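PDB 4EGV: acetyl-CoA acetyltransferase from Mycobacterium smegmatis, which adopts the thiolase fold as a monomeric thiolase-like protein and probably has acyltransferase activity. Local coordinates for residues A[292-304]-A[413-427]. Sequence-based numbering, arbitrary orientation.
Sequences KWVYLRGHADMKE and SKYSVGIYSTEPADW
Strand 294-303 pairs antiparallel with strand 414-421, from Tyr295 opposite Ser421 to Lys303 opposite Lys414, and Arg297 and Gly298 both face Ile419 in a classic beta bulge. There Ile419 O takes a weak bond from Arg297 N (2.8 Å, bent to 129° at the hydrogen) and a straighter one from Gly298 N. Beyond strand 414-421 the chain turns back across strand 294-303. Ser421 OG accepts from Glu423 N in an ST turn and also bonds Gln401 O. Pro424 CA then sits over the centre of the Tyr295 ring, 3.6 Å from its centroid, while Pro424 CB packs against CZ.

Bent at chi2 and chi3, Arg297 brings its guanidinium back to this turn: NH1 bonds Glu423 O at 2.9 Å, above the carbonyl plane, and forms a long, weak salt bridge to Glu423 OE2 (3.4 Å). Ala425 CB covers one guanidinium face. Further along, the six-membered ring of Trp427 makes an offset stack with the His299 ring, centroids 4.1 Å apart and planes 12° from parallel. His299 NE2 lies above the indole near CH2, whereas ND1 bonds Asp430. Leu296 shares its branches, CD2 against Trp427 and CD1 over the face of Tyr420, whose hydroxyl bonds Gln119. Past the bulge, Ser416 OG donates to Asp301 OD1 (2.7 Å), meeting the carboxylate on its anti side.

Strand 402-409 continues the sheet beyond 414-421, and at its start strand 294-303 meets strand 20-29 through Val294 and Ile22. A backbone ladder, shifted by one residue at the bulge, thus joins two strands of the layered alpha/beta thiolase fold, and the returning chain rests on ring packing and on the Arg297 to Glu423 O bond. With Asp430 on ND1 and indole over its face, the rotation of the His299 imidazole is probably restrained.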
# COMPACT_ATOMS: atom_id res chain seq x y z
N LYS A 292 2.04 -22.66 15.68
CA LYS A 292 1.28 -21.89 14.68
C LYS A 292 0.92 -20.45 15.07
O LYS A 292 0.58 -19.66 14.21
CB LYS A 292 -0.03 -22.61 14.33
CG LYS A 292 0.11 -23.96 13.67
CD LYS A 292 0.45 -23.88 12.23
CE LYS A 292 0.76 -25.28 11.70
NZ LYS A 292 0.78 -25.33 10.22
N TRP A 293 0.96 -20.14 16.35
CA TRP A 293 0.58 -18.82 16.83
C TRP A 293 1.61 -17.73 16.51
O TRP A 293 2.80 -17.85 16.81
CB TRP A 293 0.37 -18.82 18.33
CG TRP A 293 -0.52 -19.82 18.84
CD1 TRP A 293 -1.15 -20.79 18.15
CD2 TRP A 293 -0.90 -19.99 20.21
NE1 TRP A 293 -1.90 -21.56 18.99
CE2 TRP A 293 -1.77 -21.09 20.26
CE3 TRP A 293 -0.60 -19.30 21.40
CZ2 TRP A 293 -2.33 -21.54 21.45
CZ3 TRP A 293 -1.16 -19.74 22.57
CH2 TRP A 293 -2.03 -20.84 22.59
N VAL A 294 1.11 -16.65 15.93
CA VAL A 294 1.85 -15.43 15.68
C VAL A 294 1.12 -14.22 16.30
O VAL A 294 -0.08 -14.04 16.15
CB VAL A 294 2.08 -15.26 14.17
CG1 VAL A 294 2.90 -14.09 13.89
CG2 VAL A 294 2.74 -16.48 13.63
N TYR A 295 1.86 -13.40 17.03
CA TYR A 295 1.32 -12.18 17.66
C TYR A 295 1.47 -10.94 16.79
O TYR A 295 2.42 -10.75 16.09
CB TYR A 295 2.00 -11.95 19.03
CG TYR A 295 1.85 -13.13 19.93
CD1 TYR A 295 0.92 -13.11 20.94
CD2 TYR A 295 2.62 -14.28 19.75
CE1 TYR A 295 0.73 -14.18 21.78
CE2 TYR A 295 2.44 -15.36 20.56
CZ TYR A 295 1.48 -15.31 21.60
OH TYR A 295 1.27 -16.38 22.45
N LEU A 296 0.46 -10.10 16.83
CA LEU A 296 0.57 -8.81 16.22
C LEU A 296 1.16 -7.87 17.29
O LEU A 296 0.47 -7.27 18.09
CB LEU A 296 -0.79 -8.37 15.69
CG LEU A 296 -0.90 -6.98 15.07
CD1 LEU A 296 0.15 -6.70 14.03
CD2 LEU A 296 -2.28 -6.80 14.51
N ARG A 297 2.47 -7.76 17.30
CA ARG A 297 3.17 -7.06 18.33
C ARG A 297 3.09 -5.55 18.20
O ARG A 297 2.86 -4.88 19.17
CB ARG A 297 4.61 -7.54 18.46
CG ARG A 297 4.72 -8.94 19.05
CD ARG A 297 4.48 -8.96 20.57
NE ARG A 297 5.44 -8.17 21.35
CZ ARG A 297 6.63 -8.61 21.78
NH1 ARG A 297 7.03 -9.85 21.54
NH2 ARG A 297 7.43 -7.81 22.45
N GLY A 298 3.25 -5.04 16.99
CA GLY A 298 3.09 -3.62 16.78
C GLY A 298 2.10 -3.27 15.71
O GLY A 298 1.83 -4.05 14.82
N HIS A 299 1.57 -2.07 15.81
CA HIS A 299 0.59 -1.62 14.85
C HIS A 299 0.44 -0.13 14.93
O HIS A 299 0.70 0.43 15.96
CB HIS A 299 -0.74 -2.30 15.13
CG HIS A 299 -1.00 -2.57 16.58
ND1 HIS A 299 -1.69 -1.69 17.39
CD2 HIS A 299 -0.66 -3.61 17.37
CE1 HIS A 299 -1.76 -2.19 18.61
NE2 HIS A 299 -1.13 -3.35 18.63
N ALA A 300 0.08 0.50 13.81
CA ALA A 300 -0.39 1.88 13.77
C ALA A 300 -1.16 2.12 12.47
O ALA A 300 -0.94 1.44 11.50
CB ALA A 300 0.75 2.86 13.93
N ASP A 301 -2.10 3.06 12.50
CA ASP A 301 -2.84 3.49 11.32
C ASP A 301 -2.78 5.03 11.18
O ASP A 301 -3.24 5.76 12.05
CB ASP A 301 -4.31 3.00 11.35
CG ASP A 301 -4.47 1.50 11.70
OD1 ASP A 301 -3.98 0.61 10.95
OD2 ASP A 301 -5.14 1.19 12.71
N MSE A 302 -2.21 5.51 10.09
CA MSE A 302 -2.13 6.93 9.85
C MSE A 302 -2.81 7.37 8.57
O MSE A 302 -3.10 6.57 7.72
CB MSE A 302 -0.68 7.38 9.88
CG MSE A 302 -0.03 7.30 11.27
SE MSE A 302 -0.81 8.46 12.65
CE MSE A 302 -0.57 10.23 11.80
N LYS A 303 -3.07 8.67 8.46
CA LYS A 303 -3.77 9.25 7.32
C LYS A 303 -3.23 10.63 6.96
O LYS A 303 -3.01 11.43 7.85
CB LYS A 303 -5.26 9.33 7.62
CG LYS A 303 -6.08 10.08 6.57
CD LYS A 303 -7.51 10.31 7.03
CE LYS A 303 -8.17 8.94 7.29
NZ LYS A 303 -9.21 8.88 8.35
N GLU A 304 -3.01 10.90 5.67
CA GLU A 304 -2.67 12.24 5.16
C GLU A 304 -3.89 13.12 4.83
O GLU A 304 -4.99 12.61 4.69
CB GLU A 304 -1.78 12.13 3.95
CG GLU A 304 -0.45 11.44 4.21
CD GLU A 304 0.65 12.37 4.79
OE1 GLU A 304 0.45 13.61 4.95
OE2 GLU A 304 1.74 11.86 5.10
N SER A 413 -2.27 8.19 0.84
CA SER A 413 -3.23 8.85 1.75
C SER A 413 -3.29 8.15 3.10
O SER A 413 -3.55 8.76 4.10
CB SER A 413 -4.66 8.92 1.17
OG SER A 413 -4.71 9.54 -0.07
N LYS A 414 -3.07 6.85 3.08
CA LYS A 414 -3.29 5.99 4.22
C LYS A 414 -2.17 4.96 4.34
O LYS A 414 -1.71 4.38 3.35
CB LYS A 414 -4.63 5.27 4.08
CG LYS A 414 -5.79 5.99 4.67
CD LYS A 414 -7.06 5.37 4.15
CE LYS A 414 -8.32 6.06 4.70
NZ LYS A 414 -9.51 5.13 4.69
N TYR A 415 -1.73 4.74 5.58
CA TYR A 415 -0.72 3.76 5.88
C TYR A 415 -0.97 3.01 7.20
O TYR A 415 -1.27 3.59 8.22
CB TYR A 415 0.63 4.42 5.87
CG TYR A 415 1.69 3.52 5.37
CD1 TYR A 415 1.91 3.39 4.00
CD2 TYR A 415 2.52 2.82 6.26
CE1 TYR A 415 2.94 2.58 3.49
CE2 TYR A 415 3.55 2.00 5.78
CZ TYR A 415 3.76 1.89 4.38
OH TYR A 415 4.76 1.08 3.90
N SER A 416 -0.86 1.70 7.13
CA SER A 416 -1.15 0.80 8.23
C SER A 416 -0.03 -0.17 8.33
O SER A 416 0.41 -0.75 7.36
CB SER A 416 -2.45 0.04 8.01
OG SER A 416 -3.55 0.86 8.29
N VAL A 417 0.45 -0.32 9.54
CA VAL A 417 1.62 -1.12 9.79
C VAL A 417 1.28 -2.20 10.80
O VAL A 417 0.56 -1.97 11.72
CB VAL A 417 2.86 -0.25 10.25
CG1 VAL A 417 4.09 -1.12 10.39
CG2 VAL A 417 3.12 0.88 9.30
N GLY A 418 1.77 -3.39 10.56
CA GLY A 418 1.75 -4.46 11.52
C GLY A 418 3.13 -5.09 11.67
O GLY A 418 3.88 -5.24 10.71
N ILE A 419 3.48 -5.43 12.90
CA ILE A 419 4.70 -6.13 13.18
C ILE A 419 4.30 -7.42 13.84
O ILE A 419 3.54 -7.42 14.76
CB ILE A 419 5.67 -5.32 14.08
CG1 ILE A 419 6.00 -3.97 13.40
CG2 ILE A 419 6.90 -6.14 14.37
CD1 ILE A 419 6.98 -3.10 14.11
N TYR A 420 4.83 -8.52 13.31
CA TYR A 420 4.50 -9.89 13.71
C TYR A 420 5.72 -10.65 14.28
O TYR A 420 6.85 -10.41 13.87
CB TYR A 420 3.95 -10.61 12.48
CG TYR A 420 2.75 -9.94 11.90
CD1 TYR A 420 1.50 -10.24 12.37
CD2 TYR A 420 2.86 -9.01 10.90
CE1 TYR A 420 0.38 -9.61 11.86
CE2 TYR A 420 1.76 -8.39 10.40
CZ TYR A 420 0.51 -8.69 10.89
OH TYR A 420 -0.62 -8.11 10.39
N SER A 421 5.45 -11.55 15.23
CA SER A 421 6.45 -12.42 15.88
C SER A 421 5.80 -13.57 16.65
O SER A 421 4.67 -13.48 17.10
CB SER A 421 7.30 -11.64 16.87
OG SER A 421 8.27 -12.46 17.43
N THR A 422 6.54 -14.65 16.83
CA THR A 422 6.11 -15.76 17.66
C THR A 422 6.28 -15.50 19.16
O THR A 422 5.65 -16.17 19.99
CB THR A 422 6.87 -17.05 17.34
OG1 THR A 422 8.26 -16.76 17.24
CG2 THR A 422 6.36 -17.66 16.05
N GLU A 423 7.14 -14.53 19.49
CA GLU A 423 7.43 -14.12 20.86
C GLU A 423 6.18 -13.49 21.52
O GLU A 423 5.72 -12.45 21.09
CB GLU A 423 8.65 -13.18 20.89
CG GLU A 423 9.37 -13.04 22.27
CD GLU A 423 10.30 -11.80 22.35
OE1 GLU A 423 11.43 -11.84 21.77
OE2 GLU A 423 9.92 -10.78 23.00
N PRO A 424 5.65 -14.05 22.59
CA PRO A 424 4.34 -13.66 23.09
C PRO A 424 4.26 -12.38 23.88
O PRO A 424 5.15 -12.03 24.59
CB PRO A 424 3.99 -14.83 23.99
CG PRO A 424 4.82 -15.87 23.58
CD PRO A 424 6.07 -15.28 23.23
N ALA A 425 3.16 -11.68 23.79
CA ALA A 425 2.96 -10.55 24.66
C ALA A 425 1.53 -10.17 24.71
O ALA A 425 0.76 -10.61 23.92
CB ALA A 425 3.74 -9.40 24.23
N ASP A 426 1.21 -9.30 25.65
CA ASP A 426 -0.10 -8.75 25.78
C ASP A 426 -0.29 -7.72 24.73
O ASP A 426 0.61 -7.04 24.39
CB ASP A 426 -0.21 -8.05 27.12
CG ASP A 426 -0.64 -8.95 28.22
OD1 ASP A 426 -0.46 -10.14 28.12
OD2 ASP A 426 -1.17 -8.44 29.21
N TRP A 427 -1.49 -7.58 24.25
CA TRP A 427 -1.81 -6.53 23.33
C TRP A 427 -1.56 -5.21 23.99
O TRP A 427 -2.01 -4.98 25.07
CB TRP A 427 -3.28 -6.65 22.96
CG TRP A 427 -3.80 -5.67 22.02
CD1 TRP A 427 -4.45 -4.56 22.31
CD2 TRP A 427 -3.73 -5.74 20.60
NE1 TRP A 427 -4.79 -3.90 21.18
CE2 TRP A 427 -4.36 -4.61 20.11
CE3 TRP A 427 -3.19 -6.64 19.71
CZ2 TRP A 427 -4.46 -4.36 18.80
CZ3 TRP A 427 -3.30 -6.38 18.41
CH2 TRP A 427 -3.92 -5.26 17.95